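Local coordinates for protein heterodimeric restriction endonuclease R.BspD6I small subunit (Bacillus sp., PDB 2P14) that probably serves as the DNA-cleaving subunit of a heterodimeric type IIS restriction endonuclease, working in complex with a site-specific nickase that supplies sequence recognition, at residues A[79-82]-A[83-87]; A[132-135]-A[136-139]; A[178-181]-A[182-186]. All coordinates share one frame; numbering follows the deposited sequence.

Contact 1. Residues A[79-82]-A[83-87]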
loop_
_atom_site.group_PDB
_atom_site.type_symbol
_atom_site.label_atom_id
_atom_site.label_comp_id
_atom_site.label_asym_id
_atom_site.label_seq_id
_atom_site.Cartn_x
_atom_site.Cartn_y
_atom_site.Cartn_z
ATOM N N GLY A 79 -6.864 -10.969 10.019
ATOM C CA GLY A 79 -7.230 -12.386 10.040
ATOM C C GLY A 79 -7.745 -12.881 8.694
ATOM O O GLY A 79 -7.478 -12.269 7.654
ATOM N N GLU A 80 -8.450 -14.015 8.703
ATOM C CA GLU A 80 -8.979 -14.563 7.449
ATOM C C GLU A 80 -9.954 -13.634 6.724
ATOM O O GLU A 80 -10.072 -13.735 5.507
ATOM C CB GLU A 80 -9.599 -15.950 7.654
ATOM C CG GLU A 80 -8.726 -17.135 7.174
ATOM C CD GLU A 80 -9.270 -17.808 5.915
ATOM O OE1 GLU A 80 -10.435 -18.277 5.943
ATOM O OE2 GLU A 80 -8.535 -17.880 4.900
ATOM N N LYS A 81 -10.615 -12.728 7.445
ATOM C CA LYS A 81 -11.468 -11.723 6.806
ATOM C C LYS A 81 -10.650 -10.799 5.891
ATOM O O LYS A 81 -11.197 -10.208 4.956
ATOM C CB LYS A 81 -12.257 -10.909 7.822
ATOM C CG LYS A 81 -13.378 -11.694 8.506
ATOM C CD LYS A 81 -13.667 -11.087 9.872
ATOM C CE LYS A 81 -14.666 -9.968 9.794
ATOM N NZ LYS A 81 -16.064 -10.496 9.729
ATOM N N GLN A 82 -9.352 -10.668 6.146
ATOM C CA GLN A 82 -8.529 -9.878 5.239
ATOM C C GLN A 82 -8.491 -10.520 3.843
ATOM O O GLN A 82 -8.645 -9.830 2.827
ATOM C CB GLN A 82 -7.130 -9.710 5.827
ATOM C CG GLN A 82 -6.221 -8.808 5.036
ATOM C CD GLN A 82 -4.899 -8.710 5.714
ATOM O OE1 GLN A 82 -4.001 -9.491 5.448
ATOM N NE2 GLN A 82 -4.756 -7.729 6.579
ATOM N N LEU A 83 -8.290 -11.841 3.801
ATOM C CA LEU A 83 -8.415 -12.568 2.556
ATOM C C LEU A 83 -9.805 -12.454 1.928
ATOM O O LEU A 83 -9.937 -12.070 0.760
ATOM C CB LEU A 83 -8.021 -14.040 2.715
ATOM C CG LEU A 83 -8.278 -14.863 1.448
ATOM C CD1 LEU A 83 -7.420 -14.435 0.289
ATOM C CD2 LEU A 83 -8.058 -16.339 1.761
ATOM N N ASP A 84 -10.834 -12.748 2.727
ATOM C CA ASP A 84 -12.200 -12.770 2.216
ATOM C C ASP A 84 -12.626 -11.409 1.679
ATOM O O ASP A 84 -13.319 -11.340 0.654
ATOM C CB ASP A 84 -13.189 -13.166 3.314
ATOM C CG ASP A 84 -12.948 -14.562 3.872
ATOM O OD1 ASP A 84 -12.146 -15.350 3.301
ATOM O OD2 ASP A 84 -13.596 -14.869 4.908
ATOM N N TYR A 85 -12.237 -10.331 2.367
ATOM C CA TYR A 85 -12.701 -8.980 2.013
ATOM C C TYR A 85 -11.820 -8.261 0.979
ATOM O O TYR A 85 -12.317 -7.415 0.192
ATOM C CB TYR A 85 -12.922 -8.091 3.261
ATOM C CG TYR A 85 -13.925 -8.635 4.297
ATOM C CD1 TYR A 85 -14.705 -9.755 4.020
ATOM C CD2 TYR A 85 -14.098 -8.001 5.529
ATOM C CE1 TYR A 85 -15.597 -10.272 4.954
ATOM C CE2 TYR A 85 -15.008 -8.493 6.464
ATOM C CZ TYR A 85 -15.740 -9.631 6.170
ATOM O OH TYR A 85 -16.668 -10.154 7.058
ATOM N N GLU A 86 -10.527 -8.586 0.947
ATOM C CA GLU A 86 -9.592 -7.790 0.134
ATOM C C GLU A 86 -8.879 -8.577 -0.959
ATOM O O GLU A 86 -8.378 -7.982 -1.903
ATOM C CB GLU A 86 -8.493 -7.134 1.002
ATOM C CG GLU A 86 -8.978 -6.351 2.242
ATOM C CD GLU A 86 -9.730 -5.059 1.939
ATOM O OE1 GLU A 86 -9.689 -4.593 0.797
ATOM O OE2 GLU A 86 -10.329 -4.488 2.880
ATOM N N GLY A 87 -8.751 -9.893 -0.792
ATOM C CA GLY A 87 -7.894 -10.667 -1.706
ATOM C C GLY A 87 -8.247 -10.481 -3.174
ATOM O O GLY A 87 -7.376 -10.188 -4.017
#
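Lys81 and Tyr85 pair one turn apart at the start of helix 80-98, the crossover helix of a beta-alpha-beta unit whose strands are 69-75 and 104-110. The two side chains run alongside each other in the same direction. Lys81 lays its CB over one face of the Tyr85 ring, 4.1 Å from the centroid and displaced toward the rim, a CH-pi contact. The backbone bond from Tyr85 N to Lys81 O (2.8 Å) joins the same two residues. On the neighbouring flank, in the conformer modelled here, the Glu80 carboxylate lies near Leu83 and Asp84, though this placing is doubtful. Gln82 extends from the inner side of the helix with CG anti to its backbone N (chi1 -175°) and reaches the loop atoms Thr77 O, Ser112 O and Asp114 N, which hold its amide at both ends. Glu86 OE2 is hydrogen-bonded to Ser75 OG, which ties the helix to strand 69-75. On the outer side, the Lys81 chain turns at chi3 and chi4 (87° and 81°), and this curl brings Lys81 NZ round to donate a hydrogen bond of 2.8 Å to Tyr85 OH.

Contact 2. Residues A[132-135]-A[136-139]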
loop_
_atom_site.group_PDB
_atom_site.type_symbol
_atom_site.label_atom_id
_atom_site.label_comp_id
_atom_site.label_asym_id
_atom_site.label_seq_id
_atom_site.Cartn_x
_atom_site.Cartn_y
_atom_site.Cartn_z
ATOM N N PRO A 132 2.823 -6.621 0.590
ATOM C CA PRO A 132 2.055 -6.311 1.801
ATOM C C PRO A 132 2.955 -5.727 2.875
ATOM O O PRO A 132 4.011 -6.317 3.170
ATOM C CB PRO A 132 1.539 -7.697 2.261
ATOM C CG PRO A 132 2.709 -8.623 1.866
ATOM C CD PRO A 132 3.318 -8.019 0.600
ATOM N N LEU A 133 2.540 -4.605 3.472
ATOM C CA LEU A 133 3.265 -4.002 4.581
ATOM C C LEU A 133 2.317 -3.783 5.744
ATOM O O LEU A 133 1.146 -3.391 5.544
ATOM C CB LEU A 133 3.873 -2.655 4.185
ATOM C CG LEU A 133 4.957 -2.625 3.098
ATOM C CD1 LEU A 133 5.513 -1.198 2.923
ATOM C CD2 LEU A 133 6.098 -3.605 3.386
ATOM N N THR A 134 2.819 -3.975 6.964
ATOM C CA THR A 134 2.074 -3.482 8.119
ATOM C C THR A 134 2.293 -1.986 8.240
ATOM O O THR A 134 3.257 -1.420 7.691
ATOM C CB THR A 134 2.510 -4.130 9.429
ATOM O OG1 THR A 134 3.856 -3.718 9.701
ATOM C CG2 THR A 134 2.380 -5.642 9.339
ATOM N N VAL A 135 1.435 -1.334 9.016
ATOM C CA VAL A 135 1.631 0.087 9.272
ATOM C C VAL A 135 3.018 0.391 9.893
ATOM O O VAL A 135 3.685 1.350 9.499
ATOM C CB VAL A 135 0.484 0.639 10.143
ATOM C CG1 VAL A 135 0.743 2.109 10.507
ATOM C CG2 VAL A 135 -0.821 0.507 9.383
ATOM N N ASP A 136 3.456 -0.461 10.821
ATOM C CA ASP A 136 4.748 -0.248 11.468
ATOM C C ASP A 136 5.900 -0.373 10.468
ATOM O O ASP A 136 6.840 0.411 10.495
ATOM C CB ASP A 136 4.923 -1.227 12.636
ATOM C CG ASP A 136 3.978 -0.923 13.814
ATOM O OD1 ASP A 136 3.623 0.266 14.027
ATOM O OD2 ASP A 136 3.602 -1.881 14.547
ATOM N N GLN A 137 5.779 -1.314 9.543
ATOM C CA GLN A 137 6.777 -1.467 8.485
ATOM C C GLN A 137 6.780 -0.271 7.536
ATOM O O GLN A 137 7.836 0.211 7.134
ATOM C CB GLN A 137 6.510 -2.753 7.688
ATOM C CG GLN A 137 6.788 -4.015 8.506
ATOM C CD GLN A 137 6.166 -5.246 7.917
ATOM O OE1 GLN A 137 5.410 -5.197 6.935
ATOM N NE2 GLN A 137 6.479 -6.395 8.527
ATOM N N PHE A 138 5.594 0.201 7.172
ATOM C CA PHE A 138 5.481 1.332 6.269
ATOM C C PHE A 138 6.060 2.595 6.915
ATOM O O PHE A 138 6.754 3.380 6.238
ATOM C CB PHE A 138 3.998 1.510 5.920
ATOM C CG PHE A 138 3.727 2.621 4.951
ATOM C CD1 PHE A 138 4.350 2.635 3.698
ATOM C CD2 PHE A 138 2.824 3.650 5.283
ATOM C CE1 PHE A 138 4.079 3.671 2.767
ATOM C CE2 PHE A 138 2.550 4.666 4.381
ATOM C CZ PHE A 138 3.175 4.689 3.145
ATOM N N LYS A 139 5.781 2.794 8.207
ATOM C CA LYS A 139 6.362 3.960 8.893
ATOM C C LYS A 139 7.878 3.878 8.866
ATOM O O LYS A 139 8.557 4.884 8.608
ATOM C CB LYS A 139 5.946 4.025 10.346
ATOM C CG LYS A 139 4.517 4.321 10.638
ATOM C CD LYS A 139 4.475 4.422 12.144
ATOM C CE LYS A 139 3.132 4.731 12.659
ATOM N NZ LYS A 139 3.194 4.906 14.150
HETATM O O HOH W 1 4.512 -7.471 5.630
#
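Thr134 and Gln137 grip each other reciprocally where strand 130-134 gives way to helix 135-146. Gln137 N donates to Thr134 OG1 at 3.1 Å, and Thr134 N returns a bond of 2.9 Å to Gln137 OE1. The second bond is nearly straight at the hydrogen (167°), yet the donor sits above the plane of the amide carbonyl, 50° out of it. Thr134 OG1 lies between its own backbone N and carbonyl carbon (chi1 66°), the rotamer that turns the hydroxyl toward the first turn of the helix. There Thr134 OG1 also touches Gln137 CG at 3.2 Å. Behind this pair the ordinary helical bonds begin, Phe138 N to Thr134 O and Lys139 N to Val135 O. Leu133 adds an apolar contact, its CD1 4.1 Å from Phe138 CD1, with the two side chains crossing at about a right angle.

A water donates to both Pro132 O and Gln137 OE1, giving the amide oxygen a second hydrogen bond, while Gln137 NE2 is held by Glu182 of helix 174-184. Lys139 stretches past Val135 CG1 to a salt bridge with Glu9. Further out, Leu107 and Leu109 of strand 104-110 pack on Phe138. The reciprocal bonds define a capping box with Thr134 as N-cap, here starting a helix directly from the edge strand of the mixed sheet.

Contact 3. Residues A[178-181]-A[182-186]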
loop_
_atom_site.group_PDB
_atom_site.type_symbol
_atom_site.label_atom_id
_atom_site.label_comp_id
_atom_site.label_asym_id
_atom_site.label_seq_id
_atom_site.Cartn_x
_atom_site.Cartn_y
_atom_site.Cartn_z
ATOM N N LEU A 178 6.986 -13.152 4.508
ATOM C CA LEU A 178 6.621 -12.151 5.495
ATOM C C LEU A 178 7.752 -11.932 6.525
ATOM O O LEU A 178 7.978 -10.806 7.001
ATOM C CB LEU A 178 5.310 -12.496 6.190
ATOM C CG LEU A 178 4.030 -12.538 5.345
ATOM C CD1 LEU A 178 2.798 -12.799 6.264
ATOM C CD2 LEU A 178 3.849 -11.258 4.464
ATOM N N THR A 179 8.461 -13.005 6.870
ATOM C CA THR A 179 9.649 -12.878 7.724
ATOM C C THR A 179 10.706 -11.971 7.104
ATOM O O THR A 179 11.265 -11.111 7.771
ATOM C CB THR A 179 10.251 -14.258 8.038
ATOM O OG1 THR A 179 9.243 -15.052 8.706
ATOM C CG2 THR A 179 11.508 -14.124 8.939
ATOM N N PHE A 180 10.904 -12.114 5.804
ATOM C CA PHE A 180 11.902 -11.293 5.132
ATOM C C PHE A 180 11.540 -9.816 5.197
ATOM O O PHE A 180 12.392 -8.949 5.410
ATOM C CB PHE A 180 12.061 -11.733 3.676
ATOM C CG PHE A 180 12.985 -10.867 2.900
ATOM C CD1 PHE A 180 14.361 -11.100 2.948
ATOM C CD2 PHE A 180 12.497 -9.806 2.114
ATOM C CE1 PHE A 180 15.233 -10.282 2.258
ATOM C CE2 PHE A 180 13.367 -9.002 1.404
ATOM C CZ PHE A 180 14.739 -9.241 1.470
ATOM N N ILE A 181 10.264 -9.514 4.975
ATOM C CA ILE A 181 9.836 -8.114 5.000
ATOM C C ILE A 181 10.045 -7.498 6.370
ATOM O O ILE A 181 10.640 -6.406 6.502
ATOM C CB ILE A 181 8.375 -8.014 4.540
ATOM C CG1 ILE A 181 8.262 -8.447 3.087
ATOM C CG2 ILE A 181 7.860 -6.576 4.688
ATOM C CD1 ILE A 181 6.810 -8.517 2.558
ATOM N N GLU A 182 9.602 -8.224 7.385
ATOM C CA GLU A 182 9.768 -7.781 8.757
ATOM C C GLU A 182 11.240 -7.568 9.058
ATOM O O GLU A 182 11.600 -6.509 9.561
ATOM C CB GLU A 182 9.118 -8.766 9.726
ATOM C CG GLU A 182 9.281 -8.380 11.190
ATOM C CD GLU A 182 8.550 -7.099 11.610
ATOM O OE1 GLU A 182 7.654 -6.602 10.891
ATOM O OE2 GLU A 182 8.882 -6.573 12.695
ATOM N N TYR A 183 12.079 -8.544 8.706
ATOM C CA TYR A 183 13.510 -8.486 9.028
ATOM C C TYR A 183 14.163 -7.272 8.391
ATOM O O TYR A 183 14.959 -6.578 9.029
ATOM C CB TYR A 183 14.179 -9.756 8.533
ATOM C CG TYR A 183 15.651 -9.857 8.919
ATOM C CD1 TYR A 183 16.007 -10.332 10.174
ATOM C CD2 TYR A 183 16.661 -9.515 8.031
ATOM C CE1 TYR A 183 17.323 -10.423 10.556
ATOM C CE2 TYR A 183 17.993 -9.602 8.401
ATOM C CZ TYR A 183 18.310 -10.069 9.662
ATOM O OH TYR A 183 19.618 -10.190 10.067
ATOM N N ASN A 184 13.842 -7.046 7.120
ATOM C CA ASN A 184 14.366 -5.882 6.405
ATOM C C ASN A 184 13.841 -4.560 6.950
ATOM O O ASN A 184 14.596 -3.577 7.038
ATOM C CB ASN A 184 14.112 -6.018 4.915
ATOM C CG ASN A 184 15.036 -7.017 4.261
ATOM O OD1 ASN A 184 15.327 -8.073 4.819
ATOM N ND2 ASN A 184 15.506 -6.687 3.059
ATOM N N LEU A 185 12.576 -4.527 7.364
ATOM C CA LEU A 185 11.949 -3.311 7.914
ATOM C C LEU A 185 11.677 -3.418 9.441
ATOM O O LEU A 185 12.587 -3.200 10.247
ATOM C CB LEU A 185 10.691 -2.914 7.108
ATOM C CG LEU A 185 10.722 -2.721 5.578
ATOM C CD1 LEU A 185 9.300 -2.662 5.047
ATOM C CD2 LEU A 185 11.498 -1.478 5.112
ATOM N N LYS A 186 10.450 -3.764 9.834
ATOM C CA LYS A 186 10.074 -3.965 11.245
ATOM C C LYS A 186 8.814 -3.177 11.666
ATOM O O LYS A 186 8.828 -1.978 11.941
ATOM C CB LYS A 186 11.231 -3.666 12.213
ATOM C CG LYS A 186 12.125 -4.837 12.596
ATOM C CD LYS A 186 13.515 -4.677 12.018
ATOM C CE LYS A 186 14.606 -4.942 13.052
ATOM N NZ LYS A 186 15.133 -6.341 12.981
#
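The C-terminal turn of helix 174-184, the last helix of the modelled chain, brings Ile181 alongside Leu185. The two side chains run side by side in the same direction, with Ile181 CG2 4.2 Å from Leu185 CD1. Both turn toward the protein body, where they pack on Leu133 and Gln137. The backbone ladder runs through Glu182 N to Leu178 O (3.1 Å), Tyr183 N to Thr179 O (2.9 Å) and Asn184 N to Phe180 O (2.9 Å). It carries on to Leu185 N, which donates to Ile181 O at 2.8 Å although Leu185 has already left helical backbone angles. Thr179 OG1 bonds back to Glu175 O, one turn earlier. On another flank the Phe180 ring takes part in a cation-pi interaction with Arg166. In the conformer given, the end of Asn184 lies over one face of that ring, though the placing of its amide is doubtful. The helix end is therefore two-sided in its chemistry: an aliphatic strip seals against the sheet and helix 135-146, while an aromatic ring with a cationic neighbour occupies another flank.

Contacts 2 and 3 touch directly, their centres about 10 Å apart. Gln137 NE2 lies 2.6 Å from Glu182 OE1, a probable hydrogen bond, and Leu133 CD2 packs 3.7 Å from Ile181 CG2, so the capped helix start is held against the last helix of the chain. Contact 1 stands apart: its centre is about 17 Å from that of contact 2 and about 21 Å from that of contact 3, with nearest atoms about 7 and 8 Å away. Strand 104-110 links contacts 1 and 2: Phe108 packs on Gln82 and Glu86 and bonds through its backbone to Leu133. Both contacts lie in the part matched to the AlwI family of the PDDEXK clan, consistent with a nuclease fold.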